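Local coordinates for protein pyrroline carboxylate reductase (PDB 2RCY) that binds NADP and probably reduces pyrroline-5-carboxylate to proline, the final step of proline biosynthesis, at residues A71-K79 with L99-N107; Y174-D182 with S194-I202. One frame throughout, in Å; residues are numbered along the deposited sequence.

Interaction 1 (A71-K79 with L99-N107). With NAP (NADP nicotinamide-adenine-dinucleotide phosphate), chain G.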
ATOM      1  N   ALA A  71      38.125   5.819  14.428  1.00 50.47           N
ATOM      2  CA  ALA A  71      38.362   5.967  15.865  1.00 50.66           C
ATOM      3  C   ALA A  71      39.315   4.909  16.420  1.00 50.82           C
ATOM      4  O   ALA A  71      40.022   5.161  17.396  1.00 50.83           O
ATOM      5  CB  ALA A  71      37.046   5.949  16.623  1.00 50.60           C
ATOM      6  N   GLY A  72      39.332   3.736  15.791  1.00 51.00           N
ATOM      7  CA  GLY A  72      40.178   2.624  16.220  1.00 51.23           C
ATOM      8  C   GLY A  72      41.669   2.888  16.109  1.00 51.41           C
ATOM      9  O   GLY A  72      42.432   2.525  17.003  1.00 51.36           O
ATOM     10  N   SER A  73      42.079   3.520  15.011  1.00 51.64           N
ATOM     11  CA  SER A  73      43.488   3.842  14.781  1.00 51.86           C
ATOM     12  C   SER A  73      43.936   5.048  15.604  1.00 52.02           C
ATOM     13  O   SER A  73      45.029   5.040  16.176  1.00 52.03           O
ATOM     14  CB  SER A  73      43.760   4.078  13.291  1.00 51.85           C
ATOM     15  OG  SER A  73      43.050   5.205  12.808  1.00 51.85           O
ATOM     16  N   VAL A  74      43.084   6.072  15.658  1.00 52.20           N
ATOM     17  CA  VAL A  74      43.359   7.305  16.405  1.00 52.34           C
ATOM     18  C   VAL A  74      43.568   7.018  17.895  1.00 52.45           C
ATOM     19  O   VAL A  74      44.510   7.530  18.505  1.00 52.47           O
ATOM     20  CB  VAL A  74      42.234   8.365  16.199  1.00 52.31           C
ATOM     21  CG1 VAL A  74      42.399   9.543  17.153  1.00 52.27           C
ATOM     22  CG2 VAL A  74      42.221   8.859  14.758  1.00 52.36           C
ATOM     23  N   LEU A  75      42.698   6.188  18.464  1.00 52.61           N
ATOM     24  CA  LEU A  75      42.788   5.810  19.873  1.00 52.80           C
ATOM     25  C   LEU A  75      43.963   4.872  20.152  1.00 52.97           C
ATOM     26  O   LEU A  75      44.519   4.877  21.252  1.00 52.99           O
ATOM     27  CB  LEU A  75      41.473   5.187  20.355  1.00 52.76           C
ATOM     28  CG  LEU A  75      40.276   6.122  20.566  1.00 52.74           C
ATOM     29  CD1 LEU A  75      39.005   5.322  20.800  1.00 52.73           C
ATOM     30  CD2 LEU A  75      40.518   7.093  21.715  1.00 52.68           C
ATOM     31  N   ASN A  76      44.335   4.078  19.150  1.00 53.17           N
ATOM     32  CA  ASN A  76      45.487   3.184  19.241  1.00 53.34           C
ATOM     33  C   ASN A  76      46.810   3.954  19.232  1.00 53.43           C
ATOM     34  O   ASN A  76      47.797   3.518  19.826  1.00 53.46           O
ATOM     35  CB  ASN A  76      45.460   2.162  18.103  1.00 53.38           C
ATOM     36  CG  ASN A  76      46.289   0.929  18.401  1.00 53.50           C
ATOM     37  OD1 ASN A  76      47.520   0.963  18.354  1.00 53.40           O
ATOM     38  ND2 ASN A  76      45.613  -0.175  18.700  1.00 53.66           N
ATOM     39  N   ASN A  77      46.814   5.098  18.551  1.00 53.52           N
ATOM     40  CA  ASN A  77      47.987   5.966  18.488  1.00 53.61           C
ATOM     41  C   ASN A  77      48.230   6.744  19.782  1.00 53.65           C
ATOM     42  O   ASN A  77      49.377   7.026  20.134  1.00 53.66           O
ATOM     43  CB  ASN A  77      47.877   6.929  17.303  1.00 53.60           C
ATOM     44  CG  ASN A  77      47.978   6.222  15.958  1.00 53.74           C
ATOM     45  OD1 ASN A  77      48.562   5.141  15.849  1.00 53.68           O
ATOM     46  ND2 ASN A  77      47.411   6.837  14.926  1.00 53.75           N
ATOM     47  N   ILE A  78      47.148   7.081  20.482  1.00 53.67           N
ATOM     48  CA  ILE A  78      47.228   7.812  21.752  1.00 53.66           C
ATOM     49  C   ILE A  78      47.182   6.874  22.965  1.00 53.68           C
ATOM     50  O   ILE A  78      47.179   7.328  24.114  1.00 53.66           O
ATOM     51  CB  ILE A  78      46.117   8.894  21.874  1.00 53.67           C
ATOM     52  CG1 ILE A  78      44.730   8.251  22.004  1.00 53.64           C
ATOM     53  CG2 ILE A  78      46.169   9.858  20.694  1.00 53.65           C
ATOM     54  CD1 ILE A  78      43.758   9.052  22.848  1.00 53.72           C
ATOM     55  N   LYS A  79      47.162   5.570  22.688  1.00 53.72           N
ATOM     56  CA  LYS A  79      47.047   4.516  23.705  1.00 53.78           C
ATOM     57  C   LYS A  79      48.020   4.635  24.898  1.00 53.73           C
ATOM     58  O   LYS A  79      47.582   4.541  26.048  1.00 53.72           O
ATOM     59  CB  LYS A  79      47.156   3.132  23.045  1.00 53.79           C
ATOM     60  CG  LYS A  79      46.706   1.962  23.908  1.00 53.89           C
ATOM     61  CD  LYS A  79      46.987   0.634  23.213  1.00 53.92           C
ATOM     62  CE  LYS A  79      46.395  -0.545  23.975  1.00 54.29           C
ATOM     63  NZ  LYS A  79      47.081  -0.802  25.274  1.00 54.35           N
ATOM     64  N   LEU A  99      35.605   0.371  23.274  1.00 43.71           N
ATOM     65  CA  LEU A  99      36.567   1.414  23.627  1.00 43.81           C
ATOM     66  C   LEU A  99      37.695   0.864  24.499  1.00 43.93           C
ATOM     67  O   LEU A  99      38.859   1.214  24.302  1.00 43.91           O
ATOM     68  CB  LEU A  99      35.869   2.595  24.316  1.00 43.78           C
ATOM     69  CG  LEU A  99      34.926   3.464  23.473  1.00 43.69           C
ATOM     70  CD1 LEU A  99      34.016   4.294  24.369  1.00 43.59           C
ATOM     71  CD2 LEU A  99      35.688   4.357  22.498  1.00 43.57           C
ATOM     72  N   GLU A 100      37.343  -0.003  25.449  1.00 44.11           N
ATOM     73  CA  GLU A 100      38.326  -0.698  26.289  1.00 44.35           C
ATOM     74  C   GLU A 100      39.194  -1.646  25.464  1.00 44.56           C
ATOM     75  O   GLU A 100      40.311  -1.981  25.858  1.00 44.61           O
ATOM     76  CB  GLU A 100      37.631  -1.477  27.411  1.00 44.29           C
ATOM     77  CG  GLU A 100      37.119  -0.611  28.552  1.00 44.25           C
ATOM     78  CD  GLU A 100      36.400  -1.400  29.632  1.00 44.29           C
ATOM     79  OE1 GLU A 100      35.870  -2.494  29.340  1.00 44.30           O
ATOM     80  OE2 GLU A 100      36.357  -0.915  30.780  1.00 44.29           O
ATOM     81  N   GLU A 101      38.661  -2.077  24.324  1.00 44.82           N
ATOM     82  CA  GLU A 101      39.386  -2.921  23.384  1.00 45.09           C
ATOM     83  C   GLU A 101      40.373  -2.083  22.571  1.00 45.11           C
ATOM     84  O   GLU A 101      41.397  -2.589  22.112  1.00 45.17           O
ATOM     85  CB  GLU A 101      38.396  -3.625  22.453  1.00 45.08           C
ATOM     86  CG  GLU A 101      38.941  -4.863  21.759  1.00 45.25           C
ATOM     87  CD  GLU A 101      38.007  -5.391  20.682  1.00 45.37           C
ATOM     88  OE1 GLU A 101      36.771  -5.380  20.889  1.00 45.28           O
ATOM     89  OE2 GLU A 101      38.516  -5.825  19.626  1.00 45.87           O
HETATM   90  N   MSE A 102      40.055  -0.799  22.408  1.00 45.23           N
HETATM   91  CA  MSE A 102      40.858   0.121  21.600  1.00 45.29           C
HETATM   92  C   MSE A 102      42.024   0.762  22.357  1.00 45.26           C
HETATM   93  O   MSE A 102      43.096   0.966  21.783  1.00 45.28           O
HETATM   94  CB  MSE A 102      39.968   1.210  20.990  1.00 45.30           C
HETATM   95  CG  MSE A 102      39.124   0.740  19.817  1.00 45.43           C
HETATM   96 SE   MSE A 102      37.823   2.071  19.232  0.80 45.43          SE
HETATM   97  CE  MSE A 102      37.059   1.098  17.725  1.00 45.46           C
ATOM     98  N   VAL A 103      41.817   1.080  23.635  1.00 45.18           N
ATOM     99  CA  VAL A 103      42.842   1.771  24.434  1.00 45.15           C
ATOM    100  C   VAL A 103      43.335   0.996  25.662  1.00 45.12           C
ATOM    101  O   VAL A 103      44.410   1.288  26.190  1.00 45.17           O
ATOM    102  CB  VAL A 103      42.402   3.204  24.864  1.00 45.15           C
ATOM    103  CG1 VAL A 103      42.325   4.126  23.663  1.00 45.15           C
ATOM    104  CG2 VAL A 103      41.078   3.181  25.617  1.00 45.10           C
ATOM    105  N   GLY A 104      42.554   0.020  26.114  1.00 45.03           N
ATOM    106  CA  GLY A 104      42.921  -0.774  27.283  1.00 44.92           C
ATOM    107  C   GLY A 104      41.974  -0.574  28.449  1.00 44.84           C
ATOM    108  O   GLY A 104      41.443   0.521  28.653  1.00 44.87           O
ATOM    109  N   SER A 105      41.774  -1.642  29.219  1.00 44.71           N
ATOM    110  CA  SER A 105      40.851  -1.637  30.352  1.00 44.55           C
ATOM    111  C   SER A 105      41.364  -0.814  31.535  1.00 44.45           C
ATOM    112  O   SER A 105      40.587  -0.437  32.414  1.00 44.42           O
ATOM    113  CB  SER A 105      40.557  -3.073  30.799  1.00 44.58           C
ATOM    114  N   GLU A 106      42.668  -0.539  31.544  1.00 44.30           N
ATOM    115  CA  GLU A 106      43.316   0.205  32.629  1.00 44.12           C
ATOM    116  C   GLU A 106      43.014   1.711  32.609  1.00 43.81           C
ATOM    117  O   GLU A 106      43.160   2.390  33.629  1.00 43.80           O
ATOM    118  CB  GLU A 106      44.835  -0.046  32.630  1.00 44.23           C
ATOM    119  CG  GLU A 106      45.630   0.650  31.514  1.00 44.75           C
ATOM    120  CD  GLU A 106      45.609  -0.094  30.179  1.00 45.53           C
ATOM    121  OE1 GLU A 106      44.956  -1.156  30.073  1.00 45.90           O
ATOM    122  OE2 GLU A 106      46.257   0.392  29.227  1.00 45.71           O
ATOM    123  N   ASN A 107      42.593   2.220  31.452  1.00 43.37           N
ATOM    124  CA  ASN A 107      42.317   3.646  31.276  1.00 42.96           C
ATOM    125  C   ASN A 107      40.965   4.094  31.836  1.00 42.57           C
ATOM    126  O   ASN A 107      40.087   3.271  32.103  1.00 42.49           O
ATOM    127  CB  ASN A 107      42.431   4.034  29.799  1.00 43.00           C
ATOM    128  CG  ASN A 107      43.871   4.116  29.322  1.00 43.21           C
ATOM    129  OD1 ASN A 107      44.698   4.807  29.918  1.00 43.35           O
ATOM    130  ND2 ASN A 107      44.170   3.419  28.233  1.00 43.55           N
TER
HETATM  131  PA  NAP G 264      32.607  14.817  10.620  1.00 40.64           P
HETATM  132  O1A NAP G 264      31.942  16.154  10.412  1.00 40.88           O
HETATM  133  O2A NAP G 264      33.058  14.020   9.419  1.00 40.85           O
HETATM  134  O5B NAP G 264      33.839  15.027  11.635  1.00 41.57           O
HETATM  135  C5B NAP G 264      35.036  14.256  11.571  1.00 42.68           C
HETATM  136  C4B NAP G 264      36.215  15.213  11.681  1.00 43.48           C
HETATM  137  O4B NAP G 264      37.389  14.528  12.122  1.00 43.80           O
HETATM  138  C3B NAP G 264      36.543  15.852  10.339  1.00 43.84           C
HETATM  139  O3B NAP G 264      36.394  17.272  10.441  1.00 43.78           O
HETATM  140  C2B NAP G 264      37.985  15.480  10.047  1.00 44.19           C
HETATM  141  O2B NAP G 264      38.738  16.597   9.574  1.00 44.63           O
HETATM  142  C1B NAP G 264      38.524  14.990  11.384  1.00 44.21           C
HETATM  143  N9A NAP G 264      39.524  13.895  11.259  1.00 44.27           N
HETATM  144  C8A NAP G 264      39.643  13.013  10.253  1.00 44.34           C
HETATM  145  N7A NAP G 264      40.673  12.176  10.514  1.00 44.29           N
HETATM  146  C5A NAP G 264      41.199  12.539  11.699  1.00 44.40           C
HETATM  147  C6A NAP G 264      42.254  12.058  12.470  1.00 44.32           C
HETATM  148  N6A NAP G 264      42.988  11.000  12.049  1.00 44.34           N
HETATM  149  N1A NAP G 264      42.540  12.658  13.649  1.00 44.34           N
HETATM  150  C2A NAP G 264      41.823  13.708  14.081  1.00 44.31           C
HETATM  151  N3A NAP G 264      40.801  14.190  13.356  1.00 44.34           N
HETATM  152  C4A NAP G 264      40.469  13.622  12.165  1.00 44.37           C
HETATM  153  O3  NAP G 264      31.632  13.885  11.497  1.00 40.23           O
HETATM  154  PN  NAP G 264      30.824  14.459  12.767  1.00 39.23           P
HETATM  155  O1N NAP G 264      29.378  14.608  12.365  1.00 39.51           O
HETATM  156  O2N NAP G 264      31.572  15.636  13.346  1.00 39.61           O
HETATM  157  O5D NAP G 264      30.888  13.241  13.811  1.00 38.86           O
HETATM  158  C5D NAP G 264      32.070  12.912  14.534  1.00 37.93           C
HETATM  159  C4D NAP G 264      31.701  11.974  15.679  1.00 37.38           C
HETATM  160  O4D NAP G 264      30.736  12.594  16.532  1.00 36.99           O
HETATM  161  C3D NAP G 264      31.088  10.670  15.183  1.00 37.26           C
HETATM  162  O3D NAP G 264      31.771   9.582  15.808  1.00 37.18           O
HETATM  163  C2D NAP G 264      29.634  10.714  15.617  1.00 37.12           C
HETATM  164  O2D NAP G 264      29.158   9.438  16.056  1.00 37.08           O
HETATM  165  C1D NAP G 264      29.635  11.709  16.766  1.00 36.81           C
HETATM  166  N1N NAP G 264      28.374  12.450  16.892  1.00 36.59           N
HETATM  167  C2N NAP G 264      27.977  13.299  15.926  1.00 36.46           C
HETATM  168  C3N NAP G 264      26.785  14.008  16.054  1.00 36.40           C
HETATM  169  C7N NAP G 264      26.354  14.961  14.977  1.00 36.37           C
HETATM  170  O7N NAP G 264      27.068  15.091  13.861  1.00 36.32           O
HETATM  171  N7N NAP G 264      25.323  15.658  15.140  1.00 35.95           N
HETATM  172  C4N NAP G 264      25.999  13.830  17.193  1.00 36.51           C
HETATM  173  C5N NAP G 264      26.429  12.947  18.176  1.00 36.51           C
HETATM  174  C6N NAP G 264      27.632  12.266  17.997  1.00 36.53           C
HETATM  175  P2B NAP G 264      38.720  17.053   8.026  1.00 44.98           P
HETATM  176  O1X NAP G 264      39.925  17.959   7.910  1.00 45.10           O
HETATM  177  O2X NAP G 264      38.829  15.767   7.238  1.00 45.14           O
HETATM  178  O3X NAP G 264      37.402  17.771   7.862  1.00 45.05           O
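Leu75 meets three side chains of helix 99-103. Its CD1 lies 3.8 Å from Leu99 CD2 and as far from SE of Met102, a selenomethionine, while its CB packs 3.6 Å from Val103 CG1. The same Val103 methyl reaches the backbone, 3.3 Å from Leu75 O, because CG1 stands anti to its own carbonyl carbon (chi1 -69°). Met102 runs extended beyond CG and lays its CE 3.8 Å from Gly72 CA; with no side chain at Gly72, the methyl rests directly on the main chain.

The second patch is at the C-terminal end of helix 71-77. Lys79 passes over the carbonyl of Val103, its CG 3.3 Å from Val103 O. CE and NZ also stay close to that oxygen, and NZ is 4.2 Å from Glu106 OE2, beyond a salt bridge, so any attraction is probably modest. Gly104, with positive phi, opens the type I turn through Asn107.

The axes approach to 9.0 Å and are inclined by 48°, running in the same general sense. On another side of helix 71-77, Val74 CG2 lies 3.5 Å from NADP N6A, at the adenine. Leu75 and Val103 both rest on Leu87 of strand 86-89, and Leu99 and Val103 also touch Ile109 of strand 108-113; the two helices thus pack together against the parallel strands of the Rossmann-type domain, with helix 52-58 flanking Val74 and Ile78.

Interaction 2 (Y174-D182 with S194-I202)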
ATOM      1  N   TYR A 174      14.408  19.093  13.049  1.00 24.56           N
ATOM      2  CA  TYR A 174      14.736  19.937  11.894  1.00 24.47           C
ATOM      3  C   TYR A 174      13.846  19.632  10.694  1.00 24.47           C
ATOM      4  O   TYR A 174      13.370  20.551  10.027  1.00 24.58           O
ATOM      5  CB  TYR A 174      16.207  19.792  11.482  1.00 24.34           C
ATOM      6  CG  TYR A 174      17.217  20.408  12.431  1.00 24.41           C
ATOM      7  CD1 TYR A 174      16.971  21.631  13.065  1.00 24.13           C
ATOM      8  CD2 TYR A 174      18.438  19.780  12.671  1.00 24.50           C
ATOM      9  CE1 TYR A 174      17.909  22.195  13.929  1.00 24.24           C
ATOM     10  CE2 TYR A 174      19.380  20.334  13.528  1.00 24.41           C
ATOM     11  CZ  TYR A 174      19.111  21.539  14.153  1.00 24.45           C
ATOM     12  OH  TYR A 174      20.052  22.078  14.998  1.00 24.27           O
ATOM     13  N   LEU A 175      13.627  18.343  10.427  1.00 24.45           N
ATOM     14  CA  LEU A 175      12.787  17.911   9.310  1.00 24.41           C
ATOM     15  C   LEU A 175      11.310  18.198   9.572  1.00 24.34           C
ATOM     16  O   LEU A 175      10.574  18.558   8.654  1.00 24.47           O
ATOM     17  CB  LEU A 175      13.009  16.424   8.997  1.00 24.41           C
ATOM     18  CG  LEU A 175      12.348  15.842   7.739  1.00 24.24           C
ATOM     19  CD1 LEU A 175      12.853  16.509   6.464  1.00 24.22           C
ATOM     20  CD2 LEU A 175      12.562  14.343   7.667  1.00 24.41           C
ATOM     21  N   PHE A 176      10.888  18.031  10.824  1.00 24.31           N
ATOM     22  CA  PHE A 176       9.545  18.403  11.271  1.00 24.24           C
ATOM     23  C   PHE A 176       9.302  19.891  11.001  1.00 24.32           C
ATOM     24  O   PHE A 176       8.318  20.256  10.355  1.00 24.24           O
ATOM     25  CB  PHE A 176       9.393  18.078  12.762  1.00 24.22           C
ATOM     26  CG  PHE A 176       7.990  18.213  13.293  1.00 24.19           C
ATOM     27  CD1 PHE A 176       6.964  17.403  12.820  1.00 24.05           C
ATOM     28  CD2 PHE A 176       7.709  19.125  14.306  1.00 24.40           C
ATOM     29  CE1 PHE A 176       5.672  17.520  13.325  1.00 24.16           C
ATOM     30  CE2 PHE A 176       6.420  19.246  14.822  1.00 24.32           C
ATOM     31  CZ  PHE A 176       5.399  18.441  14.327  1.00 24.17           C
ATOM     32  N   ILE A 177      10.225  20.730  11.476  1.00 24.39           N
ATOM     33  CA  ILE A 177      10.201  22.178  11.240  1.00 24.46           C
ATOM     34  C   ILE A 177      10.215  22.488   9.744  1.00 24.48           C
ATOM     35  O   ILE A 177       9.462  23.342   9.274  1.00 24.47           O
ATOM     36  CB  ILE A 177      11.390  22.893  11.952  1.00 24.46           C
ATOM     37  CG1 ILE A 177      11.282  22.735  13.473  1.00 24.40           C
ATOM     38  CG2 ILE A 177      11.455  24.376  11.575  1.00 24.32           C
ATOM     39  CD1 ILE A 177      12.576  23.001  14.232  1.00 24.52           C
ATOM     40  N   GLU A 178      11.069  21.775   9.010  1.00 24.60           N
ATOM     41  CA  GLU A 178      11.177  21.902   7.556  1.00 24.71           C
ATOM     42  C   GLU A 178       9.850  21.605   6.852  1.00 24.73           C
ATOM     43  O   GLU A 178       9.443  22.345   5.956  1.00 24.83           O
ATOM     44  CB  GLU A 178      12.275  20.969   7.037  1.00 24.70           C
ATOM     45  CG  GLU A 178      12.572  21.063   5.546  1.00 24.77           C
ATOM     46  CD  GLU A 178      13.525  19.975   5.069  1.00 24.91           C
ATOM     47  OE1 GLU A 178      14.420  19.574   5.845  1.00 25.15           O
ATOM     48  OE2 GLU A 178      13.384  19.524   3.911  1.00 24.95           O
ATOM     49  N   SER A 179       9.186  20.529   7.271  1.00 24.77           N
ATOM     50  CA  SER A 179       7.929  20.088   6.662  1.00 24.84           C
ATOM     51  C   SER A 179       6.771  21.043   6.951  1.00 24.94           C
ATOM     52  O   SER A 179       5.927  21.284   6.088  1.00 24.97           O
ATOM     53  CB  SER A 179       7.567  18.678   7.138  1.00 24.79           C
ATOM     54  OG  SER A 179       8.673  17.804   7.044  1.00 24.52           O
ATOM     55  N   LEU A 180       6.738  21.577   8.170  1.00 25.06           N
ATOM     56  CA  LEU A 180       5.691  22.512   8.579  1.00 25.13           C
ATOM     57  C   LEU A 180       5.770  23.829   7.807  1.00 25.27           C
ATOM     58  O   LEU A 180       4.742  24.363   7.382  1.00 25.38           O
ATOM     59  CB  LEU A 180       5.747  22.763  10.088  1.00 25.06           C
ATOM     60  CG  LEU A 180       5.240  21.659  11.022  1.00 24.84           C
ATOM     61  CD1 LEU A 180       5.810  21.848  12.413  1.00 24.47           C
ATOM     62  CD2 LEU A 180       3.717  21.613  11.065  1.00 24.65           C
ATOM     63  N   ILE A 181       6.991  24.334   7.623  1.00 25.32           N
ATOM     64  CA  ILE A 181       7.231  25.549   6.835  1.00 25.43           C
ATOM     65  C   ILE A 181       6.796  25.360   5.376  1.00 25.51           C
ATOM     66  O   ILE A 181       6.106  26.215   4.818  1.00 25.48           O
ATOM     67  CB  ILE A 181       8.718  26.007   6.916  1.00 25.42           C
ATOM     68  CG1 ILE A 181       9.069  26.430   8.349  1.00 25.39           C
ATOM     69  CG2 ILE A 181       8.997  27.154   5.937  1.00 25.22           C
ATOM     70  CD1 ILE A 181      10.565  26.548   8.630  1.00 25.47           C
ATOM     71  N   ASP A 182       7.182  24.232   4.780  1.00 25.62           N
ATOM     72  CA  ASP A 182       6.816  23.898   3.401  1.00 25.66           C
ATOM     73  C   ASP A 182       5.307  23.828   3.180  1.00 25.60           C
ATOM     74  O   ASP A 182       4.807  24.255   2.138  1.00 25.65           O
ATOM     75  CB  ASP A 182       7.468  22.580   2.971  1.00 25.69           C
ATOM     76  CG  ASP A 182       8.900  22.761   2.521  1.00 26.00           C
ATOM     77  OD1 ASP A 182       9.286  23.897   2.176  1.00 26.77           O
ATOM     78  OD2 ASP A 182       9.646  21.765   2.507  1.00 26.15           O
ATOM     79  N   SER A 194       6.081  31.663   7.910  1.00 29.91           N
ATOM     80  CA  SER A 194       5.887  30.243   8.202  1.00 29.76           C
ATOM     81  C   SER A 194       6.852  29.769   9.278  1.00 29.71           C
ATOM     82  O   SER A 194       6.443  29.098  10.223  1.00 29.61           O
ATOM     83  CB  SER A 194       6.044  29.395   6.938  1.00 29.76           C
ATOM     84  OG  SER A 194       4.993  29.643   6.024  1.00 29.59           O
ATOM     85  N   LYS A 195       8.124  30.139   9.132  1.00 29.77           N
ATOM     86  CA  LYS A 195       9.164  29.812  10.108  1.00 29.87           C
ATOM     87  C   LYS A 195       8.856  30.386  11.495  1.00 29.72           C
ATOM     88  O   LYS A 195       8.962  29.675  12.495  1.00 29.84           O
ATOM     89  CB  LYS A 195      10.539  30.279   9.613  1.00 29.87           C
ATOM     90  CG  LYS A 195      11.704  29.896  10.524  1.00 30.10           C
ATOM     91  CD  LYS A 195      13.062  30.158   9.878  1.00 30.22           C
ATOM     92  CE  LYS A 195      13.423  31.638   9.882  1.00 31.09           C
ATOM     93  NZ  LYS A 195      14.771  31.874   9.287  1.00 31.46           N
ATOM     94  N   ASN A 196       8.467  31.660  11.546  1.00 29.61           N
ATOM     95  CA  ASN A 196       8.095  32.312  12.806  1.00 29.48           C
ATOM     96  C   ASN A 196       6.934  31.611  13.504  1.00 29.37           C
ATOM     97  O   ASN A 196       6.995  31.335  14.703  1.00 29.39           O
ATOM     98  CB  ASN A 196       7.745  33.786  12.578  1.00 29.52           C
ATOM     99  CG  ASN A 196       8.937  34.613  12.138  1.00 29.61           C
ATOM    100  OD1 ASN A 196      10.072  34.360  12.543  1.00 29.61           O
ATOM    101  ND2 ASN A 196       8.679  35.620  11.308  1.00 29.75           N
ATOM    102  N   LEU A 197       5.883  31.326  12.739  1.00 29.22           N
ATOM    103  CA  LEU A 197       4.701  30.636  13.251  1.00 29.03           C
ATOM    104  C   LEU A 197       4.995  29.209  13.707  1.00 28.90           C
ATOM    105  O   LEU A 197       4.409  28.743  14.678  1.00 28.92           O
ATOM    106  CB  LEU A 197       3.584  30.639  12.203  1.00 29.03           C
ATOM    107  CG  LEU A 197       2.424  31.629  12.359  1.00 28.99           C
ATOM    108  CD1 LEU A 197       2.885  33.069  12.531  1.00 29.06           C
ATOM    109  CD2 LEU A 197       1.479  31.507  11.174  1.00 29.00           C
ATOM    110  N   VAL A 198       5.897  28.526  13.007  1.00 28.74           N
ATOM    111  CA  VAL A 198       6.288  27.158  13.356  1.00 28.61           C
ATOM    112  C   VAL A 198       7.108  27.131  14.648  1.00 28.57           C
ATOM    113  O   VAL A 198       6.770  26.405  15.588  1.00 28.49           O
ATOM    114  CB  VAL A 198       7.049  26.456  12.191  1.00 28.58           C
ATOM    115  CG1 VAL A 198       7.755  25.188  12.664  1.00 28.42           C
ATOM    116  CG2 VAL A 198       6.094  26.134  11.056  1.00 28.40           C
ATOM    117  N   LEU A 199       8.169  27.936  14.694  1.00 28.53           N
ATOM    118  CA  LEU A 199       9.070  27.977  15.844  1.00 28.59           C
ATOM    119  C   LEU A 199       8.374  28.408  17.136  1.00 28.72           C
ATOM    120  O   LEU A 199       8.671  27.878  18.208  1.00 28.72           O
ATOM    121  CB  LEU A 199      10.275  28.881  15.561  1.00 28.57           C
ATOM    122  CG  LEU A 199      11.249  28.485  14.444  1.00 28.47           C
ATOM    123  CD1 LEU A 199      12.323  29.546  14.290  1.00 28.18           C
ATOM    124  CD2 LEU A 199      11.876  27.115  14.682  1.00 28.32           C
ATOM    125  N   GLN A 200       7.445  29.358  17.023  1.00 28.81           N
ATOM    126  CA  GLN A 200       6.686  29.846  18.173  1.00 28.92           C
ATOM    127  C   GLN A 200       5.627  28.841  18.630  1.00 29.02           C
ATOM    128  O   GLN A 200       5.306  28.763  19.817  1.00 28.96           O
ATOM    129  CB  GLN A 200       6.059  31.215  17.863  1.00 28.91           C
ATOM    130  CG  GLN A 200       5.358  31.908  19.041  1.00 28.91           C
ATOM    131  CD  GLN A 200       6.215  32.005  20.297  1.00 28.99           C
ATOM    132  OE1 GLN A 200       7.437  32.154  20.229  1.00 29.09           O
ATOM    133  NE2 GLN A 200       5.569  31.926  21.455  1.00 29.05           N
ATOM    134  N   THR A 201       5.096  28.074  17.680  1.00 29.21           N
ATOM    135  CA  THR A 201       4.122  27.025  17.978  1.00 29.34           C
ATOM    136  C   THR A 201       4.778  25.858  18.720  1.00 29.50           C
ATOM    137  O   THR A 201       4.190  25.296  19.646  1.00 29.54           O
ATOM    138  CB  THR A 201       3.417  26.526  16.696  1.00 29.31           C
ATOM    139  OG1 THR A 201       2.728  27.619  16.078  1.00 29.16           O
ATOM    140  CG2 THR A 201       2.414  25.437  17.011  1.00 29.31           C
ATOM    141  N   ILE A 202       5.997  25.508  18.315  1.00 29.74           N
ATOM    142  CA  ILE A 202       6.746  24.429  18.962  1.00 29.97           C
ATOM    143  C   ILE A 202       7.249  24.853  20.345  1.00 30.23           C
ATOM    144  O   ILE A 202       7.144  24.086  21.307  1.00 30.20           O
ATOM    145  CB  ILE A 202       7.919  23.924  18.082  1.00 29.93           C
ATOM    146  CG1 ILE A 202       7.393  23.392  16.744  1.00 29.88           C
ATOM    147  CG2 ILE A 202       8.696  22.832  18.804  1.00 29.90           C
ATOM    148  CD1 ILE A 202       8.469  23.123  15.710  1.00 29.86           C
TER
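Ile181 and Ser194 mark the close end of two helices that run in roughly opposing directions: their CA atoms are 5.1 Å apart, against 6.7 Å for the CA atoms of Ile177 and Val198. The local axes come within 8.9 Å at an angle of 134°, well short of strict antiparallel.

Val198 is central because its two methyls serve different partners. CG2 presses on Leu180 CB at 3.5 Å and also approaches Ile181 CG1. CG1, placed anti to the backbone N (chi1 166°), turns toward Ile177 CG2 at 3.9 Å and also meets the CD1 branch of Leu180. At the close end Ile181 divides its branches: CG2 touches Ser194 CB, whereas CG1 and CD1 lie along Lys195, CD1 coming 3.9 Å from Lys195 CB. The two side chains run side by side in the same direction, so the aliphatic base of the lysine does the packing. Ser194 OG is hydrogen-bonded to Ser190 O, in the residue just before helix 191-211.

At the wider end Ile202 CD1 reaches Ile177 CG1 at 3.6 Å and approaches the Phe176 ring obliquely. Leu180 CD1 sits 3.6 Å above one face of that ring, offset toward its rim, which links the aromatic group to the Val198 cluster.

Further outward, Phe176 stacks on Phe176 of the second subunit, Ile202 packs on its counterpart there, and Glu178 forms salt bridges to Lys220 and Lys243 of that subunit. Apolar packing between consecutive helices, backed directly by intersubunit contacts, is the arrangement expected of the all-helical dimerisation domain of pyrroline-5-carboxylate reductases.

From the N terminus, the chain first forms strands and helices of the nucleotide-binding domain; interaction 1 then closes a loop spanning residues 80-98, which includes strand 86-89, and joins two helices of that domain. The chain continues through strands 108-113, 123-129 and 149-153 into the helical region, where interaction 2 closes the shorter connection of residues 183-193 between helices 169-186 and 191-211. The loops follow in series, neither nesting nor crossing. The centres of interactions 1 and 2 are about 42 Å apart, on opposite sides of the chain's centre. Interaction 1 includes Val74 beside the NADP adenine, whereas most residues of interaction 2 lie within reach of the second subunit.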